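Side-chain contacts in alginate lyase AlgAT5 (Defluviitalea, PDB 5ZQI), which degrades alginate, probably by the beta-elimination reaction usual in polysaccharide lyase family 7: residues 172-177 with 207-212; 186-191 with 228-233; 215-218 with 223-226. One frame throughout, in Å; residues are numbered along the deposited sequence.

Interaction 1 of 3, residues 172-177 with 207-212; sequences DVIMIR and VKIVAS. With SO4 (sulfate ion), chain B.
I176 and I209 bury the most surface here, and they meet end to end. I176 CD1 lies 4.1 Å from I209 CD1. The same I176 methyl passes V207, running the opposite way alongside it, with CD1 4.0 Å from V207 CG2. I209 is shared in turn. Its CD1 also lies 4.0 Å from I174 CD1, and its CG2 branch meets that same I174 methyl at 3.9 Å. I174 carries CG1 between its backbone N and carbonyl carbon (chi1 63°). From there CD1 extends toward the other strand and fits against both branches of I209.

No hydrogen bond joins the two segments. Strands 174-177 and 207-212 run nearly antiparallel, at 173°, but their axes stay 10.1 Å apart. They belong to different sheets of the beta-sandwich, and these aliphatic ends fill part of its core. I166 of the neighbouring strand touches I209 too. V173 and I174 form a classic beta bulge opposite I166, where the chain turns a corner.

R177 leads off the other side of its strand. Its extended chain carries the guanidinium to a sulfate ion, probably from the crystallisation liquor. NH2 donates to sulfate O4 at 2.7 Å, with an N-H...O angle of 162°. M175 CE also lies at the edge of the guanidinium, in its plane. E179 and E186 form salt bridges to NE and NH1, which fix the rotation of the group. A leucine in its place would probably leave both glutamates without their charged partner and the sulfate short of one donor. Y118 OH and K158 NZ also bond to the sulfate, consistent with an anion-binding spot on this face of the sheet.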
loop_
_atom_site.group_PDB
_atom_site.type_symbol
_atom_site.label_atom_id
_atom_site.label_comp_id
_atom_site.label_asym_id
_atom_site.label_seq_id
_atom_site.Cartn_x
_atom_site.Cartn_y
_atom_site.Cartn_z
ATOM N N ASP A 172 -10.181 -3.657 -5.606
ATOM C CA ASP A 172 -9.841 -3.602 -4.200
ATOM C C ASP A 172 -10.977 -4.187 -3.373
ATOM O O ASP A 172 -12.148 -4.129 -3.741
ATOM C CB ASP A 172 -9.550 -2.171 -3.755
ATOM C CG ASP A 172 -10.720 -1.254 -3.900
ATOM O OD1 ASP A 172 -11.034 -0.842 -5.032
ATOM O OD2 ASP A 172 -11.339 -0.935 -2.877
ATOM N N VAL A 173 -10.605 -4.777 -2.253
ATOM C CA VAL A 173 -11.533 -5.293 -1.255
ATOM C C VAL A 173 -11.630 -4.267 -0.130
ATOM O O VAL A 173 -12.720 -3.771 0.176
ATOM C CB VAL A 173 -11.071 -6.671 -0.765
ATOM C CG1 VAL A 173 -12.020 -7.180 0.340
ATOM C CG2 VAL A 173 -11.060 -7.711 -1.896
ATOM N N ILE A 174 -10.498 -3.899 0.458
ATOM C CA ILE A 174 -10.429 -2.695 1.280
ATOM C C ILE A 174 -9.151 -1.932 0.950
ATOM O O ILE A 174 -8.162 -2.495 0.479
ATOM C CB ILE A 174 -10.499 -2.969 2.803
ATOM C CG1 ILE A 174 -9.311 -3.794 3.272
ATOM C CG2 ILE A 174 -11.820 -3.593 3.200
ATOM C CD1 ILE A 174 -9.025 -3.629 4.779
ATOM N N MET A 175 -9.182 -0.622 1.224
ATOM C CA MET A 175 -8.023 0.235 1.088
ATOM C C MET A 175 -7.890 1.151 2.303
ATOM O O MET A 175 -8.890 1.640 2.846
ATOM C CB MET A 175 -8.072 1.106 -0.185
ATOM C CG MET A 175 -8.249 0.303 -1.474
ATOM S SD MET A 175 -7.880 1.192 -2.984
ATOM C CE MET A 175 -9.111 2.476 -2.850
ATOM N N ILE A 176 -6.647 1.365 2.724
ATOM C CA ILE A 176 -6.306 2.344 3.747
ATOM C C ILE A 176 -6.071 3.670 3.037
ATOM O O ILE A 176 -5.105 3.814 2.292
ATOM C CB ILE A 176 -5.081 1.898 4.551
ATOM C CG1 ILE A 176 -5.247 0.452 5.047
ATOM C CG2 ILE A 176 -4.828 2.869 5.732
ATOM C CD1 ILE A 176 -6.471 0.176 5.920
ATOM N N ARG A 177 -6.925 4.652 3.303
ATOM C CA ARG A 177 -7.022 5.850 2.479
ATOM C C ARG A 177 -6.882 7.091 3.349
ATOM O O ARG A 177 -7.514 7.199 4.406
ATOM C CB ARG A 177 -8.354 5.860 1.750
ATOM C CG ARG A 177 -8.497 6.937 0.691
ATOM C CD ARG A 177 -9.739 6.642 -0.195
ATOM N NE ARG A 177 -9.912 7.719 -1.166
ATOM C CZ ARG A 177 -9.958 7.576 -2.483
ATOM N NH1 ARG A 177 -9.964 6.377 -3.024
ATOM N NH2 ARG A 177 -10.067 8.646 -3.237
ATOM N N VAL A 207 -0.933 0.185 11.125
ATOM C CA VAL A 207 -2.218 -0.344 10.708
ATOM C C VAL A 207 -2.063 -1.844 10.533
ATOM O O VAL A 207 -1.094 -2.315 9.927
ATOM C CB VAL A 207 -2.736 0.347 9.437
ATOM C CG1 VAL A 207 -1.792 0.226 8.257
ATOM C CG2 VAL A 207 -4.127 -0.173 9.093
ATOM N N LYS A 208 -2.974 -2.592 11.143
ATOM C CA LYS A 208 -2.999 -4.046 11.039
ATOM C C LYS A 208 -4.324 -4.487 10.424
ATOM O O LYS A 208 -5.396 -4.061 10.867
ATOM C CB LYS A 208 -2.807 -4.705 12.411
ATOM C CG LYS A 208 -2.856 -6.219 12.372
ATOM C CD LYS A 208 -2.451 -6.888 13.679
ATOM C CE LYS A 208 -3.394 -6.555 14.803
ATOM N NZ LYS A 208 -3.140 -7.475 15.951
ATOM N N ILE A 209 -4.244 -5.351 9.419
ATOM C CA ILE A 209 -5.389 -5.903 8.706
ATOM C C ILE A 209 -5.361 -7.409 8.917
ATOM O O ILE A 209 -4.331 -8.044 8.659
ATOM C CB ILE A 209 -5.336 -5.556 7.209
ATOM C CG1 ILE A 209 -5.263 -4.044 7.003
ATOM C CG2 ILE A 209 -6.562 -6.184 6.503
ATOM C CD1 ILE A 209 -5.062 -3.642 5.549
ATOM N N VAL A 210 -6.476 -7.974 9.401
ATOM C CA VAL A 210 -6.597 -9.403 9.665
ATOM C C VAL A 210 -7.849 -9.921 8.972
ATOM O O VAL A 210 -8.968 -9.517 9.315
ATOM C CB VAL A 210 -6.667 -9.712 11.173
ATOM C CG1 VAL A 210 -6.768 -11.224 11.394
ATOM C CG2 VAL A 210 -5.502 -9.132 11.901
ATOM N N ALA A 211 -7.672 -10.851 8.053
ATOM C CA ALA A 211 -8.772 -11.509 7.350
ATOM C C ALA A 211 -8.866 -12.959 7.815
ATOM O O ALA A 211 -7.887 -13.706 7.711
ATOM C CB ALA A 211 -8.547 -11.453 5.846
ATOM N N SER A 212 -10.042 -13.374 8.281
ATOM C CA SER A 212 -10.261 -14.685 8.859
ATOM C C SER A 212 -11.747 -14.793 9.191
ATOM O O SER A 212 -12.385 -13.813 9.562
ATOM C CB SER A 212 -9.416 -14.870 10.118
ATOM O OG SER A 212 -9.480 -16.192 10.586
HETATM S S SO4 B . -11.909 8.275 -6.661
HETATM O O1 SO4 B . -12.820 9.415 -6.563
HETATM O O2 SO4 B . -12.537 7.079 -6.098
HETATM O O3 SO4 B . -11.557 8.043 -8.059
HETATM O O4 SO4 B . -10.693 8.537 -5.894
#

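Interaction 2 of 3, residues 186-191 with 228-233; sequences EGDGEE and YNKSVS
The D188 carboxylate and the Y228 ring are steeply turned against each other, their planes 73° apart. They meet beyond the hydroxyl end of the tyrosine, where D188 OD2 comes to 4.2 Å from Y228 OH. The K230 side chain lies to one side of the ring plane. G187 lies to the other, out beyond the hydroxyl, its CA 5.1 Å from Y228 OH. I174 touches the ring at its CD2-CE2 edge.

D188 sits in the tight turn of a beta hairpin, a type I' turn from G187 to E190. The turn links strands 182-187 and 190-194. It is closed by two backbone hydrogen bonds, G187 N to E190 O at 2.9 Å and E190 N to G187 O at 3.0 Å. D188 and G189 both have positive phi, which comes easily to the glycine. The turn thus presents the aspartate to the end of strand 223-229, which belongs to the other sheet of the sandwich. The contact is small and lies at the surface.

Y228 reaches across because its CG is anti to the backbone N (chi1 175°), which sends the ring toward the turn. K230 comes from the loop just after the strand. Its chain bends at both chi2 and chi3, and its carbons pack against V173 and I216 on the way. The bends bring NZ to 3.2 Å from Y228 OH. The opposite charges of D188 and K230 probably attract each other weakly, but K230 NZ stays 4.2 Å from D188 OD2, beyond salt-bridge range.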
loop_
_atom_site.group_PDB
_atom_site.type_symbol
_atom_site.label_atom_id
_atom_site.label_comp_id
_atom_site.label_asym_id
_atom_site.label_seq_id
_atom_site.Cartn_x
_atom_site.Cartn_y
_atom_site.Cartn_z
ATOM N N GLU A 186 -11.639 2.332 3.245
ATOM C CA GLU A 186 -12.573 2.415 2.127
ATOM C C GLU A 186 -12.840 1.027 1.554
ATOM O O GLU A 186 -11.942 0.174 1.495
ATOM C CB GLU A 186 -12.010 3.326 1.029
ATOM C CG GLU A 186 -13.052 3.829 0.061
ATOM C CD GLU A 186 -12.466 4.635 -1.103
ATOM O OE1 GLU A 186 -11.715 4.042 -1.929
ATOM O OE2 GLU A 186 -12.745 5.833 -1.201
ATOM N N GLY A 187 -14.096 0.782 1.182
ATOM C CA GLY A 187 -14.484 -0.404 0.460
ATOM C C GLY A 187 -15.565 -0.057 -0.540
ATOM O O GLY A 187 -16.501 0.667 -0.206
ATOM N N ASP A 188 -15.436 -0.566 -1.763
ATOM C CA ASP A 188 -16.398 -0.293 -2.839
ATOM C C ASP A 188 -16.584 1.212 -3.019
ATOM O O ASP A 188 -17.684 1.704 -3.294
ATOM C CB ASP A 188 -17.742 -0.980 -2.576
ATOM C CG ASP A 188 -17.626 -2.490 -2.590
ATOM O OD1 ASP A 188 -16.775 -3.011 -3.341
ATOM O OD2 ASP A 188 -18.377 -3.154 -1.846
ATOM N N GLY A 189 -15.492 1.949 -2.846
ATOM C CA GLY A 189 -15.501 3.383 -3.055
ATOM C C GLY A 189 -16.235 4.195 -2.018
ATOM O O GLY A 189 -16.484 5.380 -2.250
ATOM N N GLU A 190 -16.592 3.608 -0.877
ATOM C CA GLU A 190 -17.242 4.351 0.193
ATOM C C GLU A 190 -16.543 4.060 1.514
ATOM O O GLU A 190 -15.827 3.064 1.674
ATOM C CB GLU A 190 -18.733 4.004 0.318
ATOM C CG GLU A 190 -19.553 4.229 -0.955
ATOM C CD GLU A 190 -19.534 5.674 -1.453
ATOM O OE1 GLU A 190 -19.175 6.585 -0.669
ATOM O OE2 GLU A 190 -19.880 5.898 -2.640
ATOM N N GLU A 191 -16.723 4.972 2.459
ATOM C CA GLU A 191 -16.090 4.863 3.760
ATOM C C GLU A 191 -16.718 3.750 4.580
ATOM O O GLU A 191 -17.947 3.663 4.704
ATOM C CB GLU A 191 -16.230 6.193 4.496
ATOM C CG GLU A 191 -15.617 7.384 3.750
ATOM C CD GLU A 191 -15.737 8.696 4.513
ATOM O OE1 GLU A 191 -16.049 8.672 5.720
ATOM O OE2 GLU A 191 -15.517 9.753 3.898
ATOM N N TYR A 228 -15.550 -6.153 9.498
ATOM C CA TYR A 228 -16.288 -6.047 8.236
ATOM C C TYR A 228 -16.530 -7.418 7.636
ATOM O O TYR A 228 -15.579 -8.128 7.320
ATOM C CB TYR A 228 -15.489 -5.145 7.286
ATOM C CG TYR A 228 -15.968 -4.964 5.879
ATOM C CD1 TYR A 228 -17.231 -4.493 5.600
ATOM C CD2 TYR A 228 -15.115 -5.240 4.816
ATOM C CE1 TYR A 228 -17.638 -4.319 4.281
ATOM C CE2 TYR A 228 -15.513 -5.058 3.510
ATOM C CZ TYR A 228 -16.780 -4.600 3.254
ATOM O OH TYR A 228 -17.161 -4.421 1.938
ATOM N N ASN A 229 -17.801 -7.791 7.502
ATOM C CA ASN A 229 -18.120 -9.070 6.881
ATOM C C ASN A 229 -17.699 -9.086 5.415
ATOM O O ASN A 229 -18.064 -8.198 4.643
ATOM C CB ASN A 229 -19.618 -9.352 6.954
ATOM C CG ASN A 229 -20.113 -9.575 8.354
ATOM O OD1 ASN A 229 -19.336 -9.953 9.247
ATOM N ND2 ASN A 229 -21.396 -9.338 8.565
ATOM N N LYS A 230 -16.997 -10.138 5.019
ATOM C CA LYS A 230 -16.566 -10.294 3.642
ATOM C C LYS A 230 -16.103 -11.720 3.382
ATOM O O LYS A 230 -15.197 -12.238 4.062
ATOM C CB LYS A 230 -15.457 -9.266 3.340
ATOM C CG LYS A 230 -15.022 -9.267 1.879
ATOM C CD LYS A 230 -16.109 -8.760 0.973
ATOM C CE LYS A 230 -16.162 -7.243 0.902
ATOM N NZ LYS A 230 -17.089 -6.799 -0.182
ATOM N N SER A 231 -16.705 -12.337 2.387
ATOM C CA SER A 231 -16.395 -13.700 1.950
ATOM C C SER A 231 -15.904 -13.589 0.511
ATOM O O SER A 231 -16.716 -13.440 -0.403
ATOM C CB SER A 231 -17.622 -14.583 2.082
ATOM O OG SER A 231 -17.396 -15.878 1.531
ATOM N N VAL A 232 -14.583 -13.644 0.320
ATOM C CA VAL A 232 -13.969 -13.509 -1.006
ATOM C C VAL A 232 -12.661 -14.284 -1.036
ATOM O O VAL A 232 -11.924 -14.325 -0.045
ATOM C CB VAL A 232 -13.772 -12.019 -1.359
ATOM C CG1 VAL A 232 -12.965 -11.316 -0.296
ATOM C CG2 VAL A 232 -13.101 -11.847 -2.723
ATOM N N SER A 233 -12.365 -14.882 -2.185
ATOM C CA SER A 233 -11.101 -15.574 -2.437
ATOM C C SER A 233 -10.324 -14.849 -3.542
ATOM O O SER A 233 -10.763 -13.831 -4.105
ATOM C CB SER A 233 -11.334 -17.051 -2.775
ATOM O OG SER A 233 -12.091 -17.191 -3.939
#

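Interaction 3 of 3, residues 215-218 with 223-226; sequences KIKV and DLKL
V218 O takes two backbone donors from the partner strand. K225 N gives the straighter bond, 2.9 Å to V218 O at an N-H...O angle of 166°, and it lies in the carbonyl plane. L226 N adds a weak one, 3.3 Å to the same oxygen with an angle of 139°. The return bond runs from V218 N to L226 O at 3.0 Å. L226 O also receives a CA-H...O contact from K217 CA at 3.2 Å.

This pattern is a classic beta bulge. K225 and L226 together face the single residue V218, and V218 with L226 is a hydrogen-bonded antiparallel pair. The bulge lies in the hairpin of strands 215-220 and 223-229, the latter at the margin of its sheet.

V218 and L226 point to the same face, and V218 CG2 meets L226 CD2 at 4.2 Å. I174 and I176 of the opposing sheet also touch V218 there. L224 works on the other face with K217. With chi1 at -179° the L224 chain stretches away from its own N, and its end swings back toward the neighbouring strand. L224 CD1 then lies 3.8 Å from K217 CB, with the two chains crossing at a slant. The same methyl comes 3.7 Å from V218 O, beside the oxygen that accepts both bonds.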
loop_
_atom_site.group_PDB
_atom_site.type_symbol
_atom_site.label_atom_id
_atom_site.label_comp_id
_atom_site.label_asym_id
_atom_site.label_seq_id
_atom_site.Cartn_x
_atom_site.Cartn_y
_atom_site.Cartn_z
ATOM N N LYS A 215 -14.519 -12.426 7.831
ATOM C CA LYS A 215 -14.519 -11.012 8.161
ATOM C C LYS A 215 -13.119 -10.446 8.067
ATOM O O LYS A 215 -12.126 -11.175 8.041
ATOM C CB LYS A 215 -15.089 -10.771 9.554
ATOM C CG LYS A 215 -14.197 -11.197 10.671
ATOM C CD LYS A 215 -14.936 -11.128 12.021
ATOM C CE LYS A 215 -15.795 -12.346 12.221
ATOM N NZ LYS A 215 -16.383 -12.414 13.595
ATOM N N ILE A 216 -13.072 -9.130 7.965
ATOM C CA ILE A 216 -11.835 -8.367 7.902
ATOM C C ILE A 216 -11.819 -7.384 9.072
ATOM O O ILE A 216 -12.775 -6.626 9.274
ATOM C CB ILE A 216 -11.693 -7.628 6.557
ATOM C CG1 ILE A 216 -11.671 -8.608 5.384
ATOM C CG2 ILE A 216 -10.401 -6.769 6.599
ATOM C CD1 ILE A 216 -11.841 -7.941 4.025
ATOM N N LYS A 217 -10.771 -7.454 9.883
ATOM C CA LYS A 217 -10.561 -6.528 10.988
ATOM C C LYS A 217 -9.423 -5.569 10.653
ATOM O O LYS A 217 -8.403 -5.974 10.086
ATOM C CB LYS A 217 -10.239 -7.291 12.278
ATOM C CG LYS A 217 -11.414 -8.044 12.830
ATOM C CD LYS A 217 -11.058 -8.850 14.072
ATOM C CE LYS A 217 -12.313 -9.516 14.652
ATOM N NZ LYS A 217 -11.983 -10.505 15.718
ATOM N N VAL A 218 -9.595 -4.288 11.010
ATOM C CA VAL A 218 -8.547 -3.278 10.849
ATOM C C VAL A 218 -8.314 -2.598 12.189
ATOM O O VAL A 218 -9.269 -2.125 12.816
ATOM C CB VAL A 218 -8.911 -2.236 9.777
ATOM C CG1 VAL A 218 -7.742 -1.281 9.524
ATOM C CG2 VAL A 218 -9.282 -2.924 8.451
ATOM N N ASP A 223 -5.688 -0.439 18.207
ATOM C CA ASP A 223 -7.094 -0.310 18.561
ATOM C C ASP A 223 -7.971 -0.758 17.398
ATOM O O ASP A 223 -7.785 -0.307 16.270
ATOM C CB ASP A 223 -7.394 1.140 18.928
ATOM C CG ASP A 223 -6.607 1.603 20.139
ATOM O OD1 ASP A 223 -6.397 0.785 21.083
ATOM O OD2 ASP A 223 -6.199 2.777 20.157
ATOM N N LEU A 224 -8.926 -1.640 17.680
ATOM C CA LEU A 224 -9.809 -2.164 16.645
ATOM C C LEU A 224 -10.745 -1.057 16.181
ATOM O O LEU A 224 -11.477 -0.472 16.989
ATOM C CB LEU A 224 -10.599 -3.358 17.169
ATOM C CG LEU A 224 -11.550 -4.005 16.155
ATOM C CD1 LEU A 224 -10.826 -4.715 15.025
ATOM C CD2 LEU A 224 -12.468 -4.990 16.927
ATOM N N LYS A 225 -10.714 -0.766 14.883
ATOM C CA LYS A 225 -11.544 0.295 14.315
ATOM C C LYS A 225 -12.637 -0.193 13.374
ATOM O O LYS A 225 -13.609 0.539 13.160
ATOM C CB LYS A 225 -10.672 1.296 13.555
ATOM C CG LYS A 225 -9.632 1.970 14.402
ATOM C CD LYS A 225 -10.272 3.007 15.287
ATOM C CE LYS A 225 -9.217 3.910 15.901
ATOM N NZ LYS A 225 -9.884 4.864 16.844
ATOM N N LEU A 226 -12.536 -1.418 12.861
ATOM C CA LEU A 226 -13.498 -1.960 11.906
ATOM C C LEU A 226 -13.488 -3.476 11.985
ATOM O O LEU A 226 -12.417 -4.091 12.022
ATOM C CB LEU A 226 -13.160 -1.543 10.468
ATOM C CG LEU A 226 -13.982 -2.208 9.344
ATOM C CD1 LEU A 226 -15.437 -1.801 9.354
ATOM C CD2 LEU A 226 -13.295 -1.818 8.035
#

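Overall arrangement
The three contacts lie close together, on the same side of the chain's centre. The centre of interaction 1 is about 8 Å from that of interaction 3 and about 9 Å from that of interaction 2. Interactions 2 and 3 share strand 223-229, their centres about 12 Å apart. Interaction 1 spans the two sheets. On one side, M175 O is 2.9 Å from E186 N, next to the turn of interaction 2. On the other, V207 CG2 packs 3.8 Å from V218 CG1 of interaction 3. V173 CG1 meets K230 CG at 4.0 Å. The sulfate lies beyond R177, on the sheet face turned away from the core; in this family that face probably borders the alginate-binding groove.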